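Local coordinates for metallocarboxypeptidase (Trypanosoma cruzi, PDB 3DWC), which probably removes C-terminal amino acids other than proline from peptides, as an M32-family metallocarboxypeptidase, at residues G151-V159 and Y366-D374. Sequence-based numbering, arbitrary orientation.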
ATOM      1  N   GLY B 151      27.793  28.941  12.833  1.00 48.18           N
ATOM      2  CA  GLY B 151      29.216  28.987  12.522  1.00 48.02           C
ATOM      3  C   GLY B 151      29.773  27.596  12.284  1.00 47.86           C
ATOM      4  O   GLY B 151      30.974  27.376  12.434  1.00 47.59           O
ATOM      5  N   LYS B 152      28.895  26.657  11.929  1.00 47.81           N
ATOM      6  CA  LYS B 152      29.306  25.305  11.579  1.00 47.79           C
ATOM      7  C   LYS B 152      29.823  25.278  10.158  1.00 47.41           C
ATOM      8  O   LYS B 152      29.345  26.005   9.293  1.00 46.95           O
ATOM      9  CB  LYS B 152      28.134  24.333  11.621  1.00 48.24           C
ATOM     10  CG  LYS B 152      27.683  23.856  12.979  1.00 49.09           C
ATOM     11  CD  LYS B 152      26.789  22.626  12.752  1.00 49.09           C
ATOM     12  CE  LYS B 152      25.762  22.419  13.858  1.00 50.70           C
ATOM     13  NZ  LYS B 152      24.735  21.453  13.345  1.00 51.29           N
ATOM     14  N   HIS B 153      30.768  24.384   9.914  1.00 47.50           N
ATOM     15  CA  HIS B 153      31.266  24.132   8.576  1.00 46.72           C
ATOM     16  C   HIS B 153      30.103  23.586   7.707  1.00 46.04           C
ATOM     17  O   HIS B 153      29.347  22.732   8.158  1.00 46.37           O
ATOM     18  CB  HIS B 153      32.413  23.122   8.681  1.00 47.64           C
ATOM     19  CG  HIS B 153      33.113  22.865   7.386  1.00 49.26           C
ATOM     20  ND1 HIS B 153      32.443  22.531   6.227  1.00 52.78           N
ATOM     21  CD2 HIS B 153      34.429  22.900   7.064  1.00 53.29           C
ATOM     22  CE1 HIS B 153      33.311  22.372   5.244  1.00 54.17           C
ATOM     23  NE2 HIS B 153      34.525  22.594   5.725  1.00 55.36           N
ATOM     24  N   PRO B 154      29.901  24.123   6.491  1.00 44.93           N
ATOM     25  CA  PRO B 154      28.818  23.612   5.626  1.00 43.95           C
ATOM     26  C   PRO B 154      28.634  22.088   5.589  1.00 42.96           C
ATOM     27  O   PRO B 154      27.502  21.616   5.683  1.00 43.38           O
ATOM     28  CB  PRO B 154      29.196  24.126   4.233  1.00 44.00           C
ATOM     29  CG  PRO B 154      30.439  25.016   4.427  1.00 45.17           C
ATOM     30  CD  PRO B 154      30.585  25.277   5.876  1.00 45.21           C
ATOM     31  N   TYR B 155      29.732  21.340   5.447  1.00 41.40           N
ATOM     32  CA  TYR B 155      29.692  19.873   5.423  1.00 40.31           C
ATOM     33  C   TYR B 155      29.193  19.323   6.757  1.00 39.08           C
ATOM     34  O   TYR B 155      28.422  18.391   6.789  1.00 38.85           O
ATOM     35  CB  TYR B 155      31.070  19.274   5.088  1.00 39.90           C
ATOM     36  CG  TYR B 155      31.057  17.781   4.778  1.00 39.92           C
ATOM     37  CD1 TYR B 155      30.104  17.222   3.937  1.00 38.89           C
ATOM     38  CD2 TYR B 155      32.000  16.938   5.324  1.00 40.46           C
ATOM     39  CE1 TYR B 155      30.095  15.857   3.652  1.00 38.76           C
ATOM     40  CE2 TYR B 155      31.995  15.564   5.053  1.00 39.51           C
ATOM     41  CZ  TYR B 155      31.051  15.032   4.222  1.00 40.02           C
ATOM     42  OH  TYR B 155      31.053  13.671   3.979  1.00 39.71           O
ATOM     43  N   GLU B 156      29.631  19.904   7.858  1.00 38.25           N
ATOM     44  CA  GLU B 156      29.089  19.550   9.155  1.00 37.89           C
ATOM     45  C   GLU B 156      27.565  19.745   9.221  1.00 37.48           C
ATOM     46  O   GLU B 156      26.847  18.903   9.756  1.00 36.71           O
ATOM     47  CB  GLU B 156      29.770  20.331  10.274  1.00 37.74           C
ATOM     48  CG  GLU B 156      29.352  19.832  11.632  1.00 37.87           C
ATOM     49  CD  GLU B 156      30.160  20.410  12.760  1.00 37.68           C
ATOM     50  OE1 GLU B 156      29.538  20.742  13.795  1.00 40.44           O
ATOM     51  OE2 GLU B 156      31.404  20.485  12.631  1.00 35.76           O
ATOM     52  N   ALA B 157      27.077  20.861   8.688  1.00 37.80           N
ATOM     53  CA  ALA B 157      25.626  21.127   8.633  1.00 37.12           C
ATOM     54  C   ALA B 157      24.917  20.034   7.842  1.00 36.85           C
ATOM     55  O   ALA B 157      23.781  19.643   8.172  1.00 37.74           O
ATOM     56  CB  ALA B 157      25.349  22.534   8.041  1.00 36.61           C
ATOM     57  N   LEU B 158      25.594  19.489   6.830  1.00 36.11           N
ATOM     58  CA  LEU B 158      25.016  18.438   6.005  1.00 36.07           C
ATOM     59  C   LEU B 158      25.075  17.060   6.697  1.00 35.64           C
ATOM     60  O   LEU B 158      24.091  16.321   6.710  1.00 34.59           O
ATOM     61  CB  LEU B 158      25.661  18.403   4.622  1.00 36.00           C
ATOM     62  CG  LEU B 158      25.318  19.579   3.669  1.00 36.46           C
ATOM     63  CD1 LEU B 158      26.298  19.612   2.502  1.00 37.45           C
ATOM     64  CD2 LEU B 158      23.883  19.502   3.141  1.00 36.35           C
ATOM     65  N   VAL B 159      26.217  16.724   7.284  1.00 35.53           N
ATOM     66  CA  VAL B 159      26.342  15.451   7.999  1.00 35.58           C
ATOM     67  C   VAL B 159      25.312  15.384   9.140  1.00 35.49           C
ATOM     68  O   VAL B 159      24.742  14.330   9.414  1.00 34.90           O
ATOM     69  CB  VAL B 159      27.768  15.231   8.524  1.00 35.95           C
ATOM     70  CG1 VAL B 159      27.821  14.013   9.464  1.00 35.66           C
ATOM     71  CG2 VAL B 159      28.754  15.069   7.320  1.00 36.79           C
ATOM     72  N   TYR B 366      34.169   9.815   2.142  1.00 36.60           N
ATOM     73  CA  TYR B 366      34.188  10.865   3.148  1.00 36.58           C
ATOM     74  C   TYR B 366      35.187  11.988   2.707  1.00 36.97           C
ATOM     75  O   TYR B 366      34.832  13.172   2.592  1.00 36.27           O
ATOM     76  CB  TYR B 366      34.510  10.282   4.543  1.00 37.01           C
ATOM     77  CG  TYR B 366      34.851  11.356   5.531  1.00 37.07           C
ATOM     78  CD1 TYR B 366      36.127  11.488   6.029  1.00 39.72           C
ATOM     79  CD2 TYR B 366      33.892  12.306   5.908  1.00 38.33           C
ATOM     80  CE1 TYR B 366      36.444  12.515   6.934  1.00 38.95           C
ATOM     81  CE2 TYR B 366      34.194  13.310   6.799  1.00 38.24           C
ATOM     82  CZ  TYR B 366      35.467  13.411   7.298  1.00 37.95           C
ATOM     83  OH  TYR B 366      35.744  14.423   8.146  1.00 38.22           O
ATOM     84  N   GLU B 367      36.403  11.567   2.385  1.00 36.36           N
ATOM     85  CA  GLU B 367      37.498  12.463   2.114  1.00 36.75           C
ATOM     86  C   GLU B 367      37.233  13.367   0.913  1.00 37.04           C
ATOM     87  O   GLU B 367      37.422  14.578   0.980  1.00 37.53           O
ATOM     88  CB  GLU B 367      38.788  11.644   1.955  1.00 36.75           C
ATOM     89  CG  GLU B 367      39.200  11.066   3.292  1.00 35.97           C
ATOM     90  CD  GLU B 367      40.255   9.984   3.248  1.00 37.38           C
ATOM     91  OE1 GLU B 367      40.573   9.467   4.353  1.00 37.17           O
ATOM     92  OE2 GLU B 367      40.768   9.647   2.159  1.00 37.89           O
ATOM     93  N   ILE B 368      36.727  12.774  -0.151  1.00 36.46           N
ATOM     94  CA  ILE B 368      36.341  13.509  -1.325  1.00 36.36           C
ATOM     95  C   ILE B 368      35.211  14.505  -1.039  1.00 36.72           C
ATOM     96  O   ILE B 368      35.342  15.692  -1.380  1.00 36.94           O
ATOM     97  CB  ILE B 368      35.962  12.552  -2.455  1.00 35.81           C
ATOM     98  CG1 ILE B 368      37.210  11.777  -2.887  1.00 35.57           C
ATOM     99  CG2 ILE B 368      35.361  13.332  -3.638  1.00 36.58           C
ATOM    100  CD1 ILE B 368      36.928  10.468  -3.533  1.00 36.28           C
ATOM    101  N   GLU B 369      34.139  14.050  -0.388  1.00 36.44           N
ATOM    102  CA  GLU B 369      33.026  14.932  -0.012  1.00 37.60           C
ATOM    103  C   GLU B 369      33.484  16.135   0.797  1.00 37.80           C
ATOM    104  O   GLU B 369      33.140  17.285   0.506  1.00 36.49           O
ATOM    105  CB  GLU B 369      31.965  14.148   0.781  1.00 37.80           C
ATOM    106  CG  GLU B 369      31.108  13.256  -0.082  1.00 37.13           C
ATOM    107  CD  GLU B 369      29.876  12.760   0.624  1.00 38.34           C
ATOM    108  OE1 GLU B 369      29.740  12.967   1.859  1.00 35.82           O
ATOM    109  OE2 GLU B 369      29.050  12.129  -0.062  1.00 37.84           O
ATOM    110  N   ARG B 370      34.257  15.843   1.830  1.00 39.19           N
ATOM    111  CA  ARG B 370      34.881  16.866   2.664  1.00 40.22           C
ATOM    112  C   ARG B 370      35.732  17.853   1.843  1.00 40.52           C
ATOM    113  O   ARG B 370      35.640  19.079   2.027  1.00 39.53           O
ATOM    114  CB  ARG B 370      35.723  16.188   3.757  1.00 40.04           C
ATOM    115  CG  ARG B 370      36.343  17.137   4.784  1.00 40.84           C
ATOM    116  CD  ARG B 370      37.502  16.457   5.509  1.00 42.28           C
ATOM    117  NE  ARG B 370      38.533  15.948   4.589  1.00 44.96           N
ATOM    118  CZ  ARG B 370      39.521  15.107   4.919  1.00 44.60           C
ATOM    119  NH1 ARG B 370      39.657  14.653   6.164  1.00 45.49           N
ATOM    120  NH2 ARG B 370      40.394  14.721   3.996  1.00 44.70           N
ATOM    121  N   ASP B 371      36.545  17.309   0.945  1.00 41.43           N
ATOM    122  CA  ASP B 371      37.481  18.114   0.155  1.00 42.37           C
ATOM    123  C   ASP B 371      36.778  18.986  -0.885  1.00 42.66           C
ATOM    124  O   ASP B 371      37.261  20.077  -1.200  1.00 43.23           O
ATOM    125  CB  ASP B 371      38.515  17.226  -0.545  1.00 42.90           C
ATOM    126  CG  ASP B 371      39.636  16.750   0.393  1.00 45.81           C
ATOM    127  OD1 ASP B 371      39.707  17.220   1.559  1.00 48.18           O
ATOM    128  OD2 ASP B 371      40.470  15.920  -0.065  1.00 48.34           O
ATOM    129  N   LEU B 372      35.668  18.509  -1.435  1.00 42.85           N
ATOM    130  CA  LEU B 372      34.894  19.294  -2.415  1.00 43.42           C
ATOM    131  C   LEU B 372      34.218  20.485  -1.715  1.00 43.94           C
ATOM    132  O   LEU B 372      34.311  21.618  -2.144  1.00 44.66           O
ATOM    133  CB  LEU B 372      33.849  18.419  -3.130  1.00 42.81           C
ATOM    134  CG  LEU B 372      34.340  17.415  -4.176  1.00 42.27           C
ATOM    135  CD1 LEU B 372      33.289  16.358  -4.407  1.00 41.33           C
ATOM    136  CD2 LEU B 372      34.715  18.112  -5.540  1.00 41.73           C
ATOM    137  N   MET B 373      33.551  20.190  -0.617  1.00 44.72           N
ATOM    138  CA  MET B 373      32.890  21.168   0.240  1.00 45.41           C
ATOM    139  C   MET B 373      33.894  22.255   0.706  1.00 45.96           C
ATOM    140  O   MET B 373      33.562  23.449   0.731  1.00 45.90           O
ATOM    141  CB  MET B 373      32.294  20.398   1.447  1.00 45.21           C
ATOM    142  CG  MET B 373      30.866  20.733   1.867  1.00 46.94           C
ATOM    143  SD  MET B 373      29.568  20.919   0.613  1.00 48.42           S
ATOM    144  CE  MET B 373      29.972  19.667  -0.575  1.00 49.27           C
ATOM    145  N   ASP B 374      35.112  21.816   1.054  1.00 46.14           N
ATOM    146  CA  ASP B 374      36.238  22.682   1.483  1.00 46.59           C
ATOM    147  C   ASP B 374      36.813  23.597   0.410  1.00 46.52           C
ATOM    148  O   ASP B 374      37.485  24.565   0.736  1.00 46.18           O
ATOM    149  CB  ASP B 374      37.439  21.823   1.943  1.00 46.77           C
ATOM    150  CG  ASP B 374      37.615  21.790   3.448  1.00 48.98           C
ATOM    151  OD1 ASP B 374      36.858  22.486   4.165  1.00 51.11           O
ATOM    152  OD2 ASP B 374      38.527  21.057   3.917  1.00 49.97           O
TER
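Helix-helix packing with Y155 as the knob joins the start of helix 154-162 to the C-terminal half of helix 358-374, where Y366, E369, R370 and M373 form the hole. The two short axes come within 10.1 Å. Their directions diverge from antiparallel, at 133°. The chi1 torsion of Y155 turns CG away from the backbone N, which carries the ring across to helix 358-374. One face of this ring receives R370 CA, 4.3 Å from the centroid. At 27° off the normal, this is a CH-pi contact; V159 CG2 of the same helix as Y155 covers the opposite face. Y366 meets the ring at its edge, Y366 CE2 to Y155 CE2 at 3.6 Å. At the far end Y155 OH donates to E369 OE1 (2.6 Å), which accepts through its anti lone pair, the one away from OE2; ring and carboxylate planes are nearly perpendicular. The backbone N of G418 also binds OE1, and W412 NE1 holds OE2, so the buried carboxylate is fixed at both oxygens. M373, bent at chi2 and chi3, sets CG 3.5 Å from Y155 CB and carries SD to L158 CD1; F139 of helix 125-147 also packs against it. H153, at the N-cap, accepts from Y155 N through ND1 and donates from NE2 to D374 OD1 over 2.8 Å. That second bond is almost straight (177°) and in the ring plane, although tilted out of the carboxylate plane. R370 NH1 forms a salt bridge with D172. Away from the cobalt site, this is helix-helix packing of the largely helical M32 fold, in which a histidine N-cap ties one helix start to the end region of another.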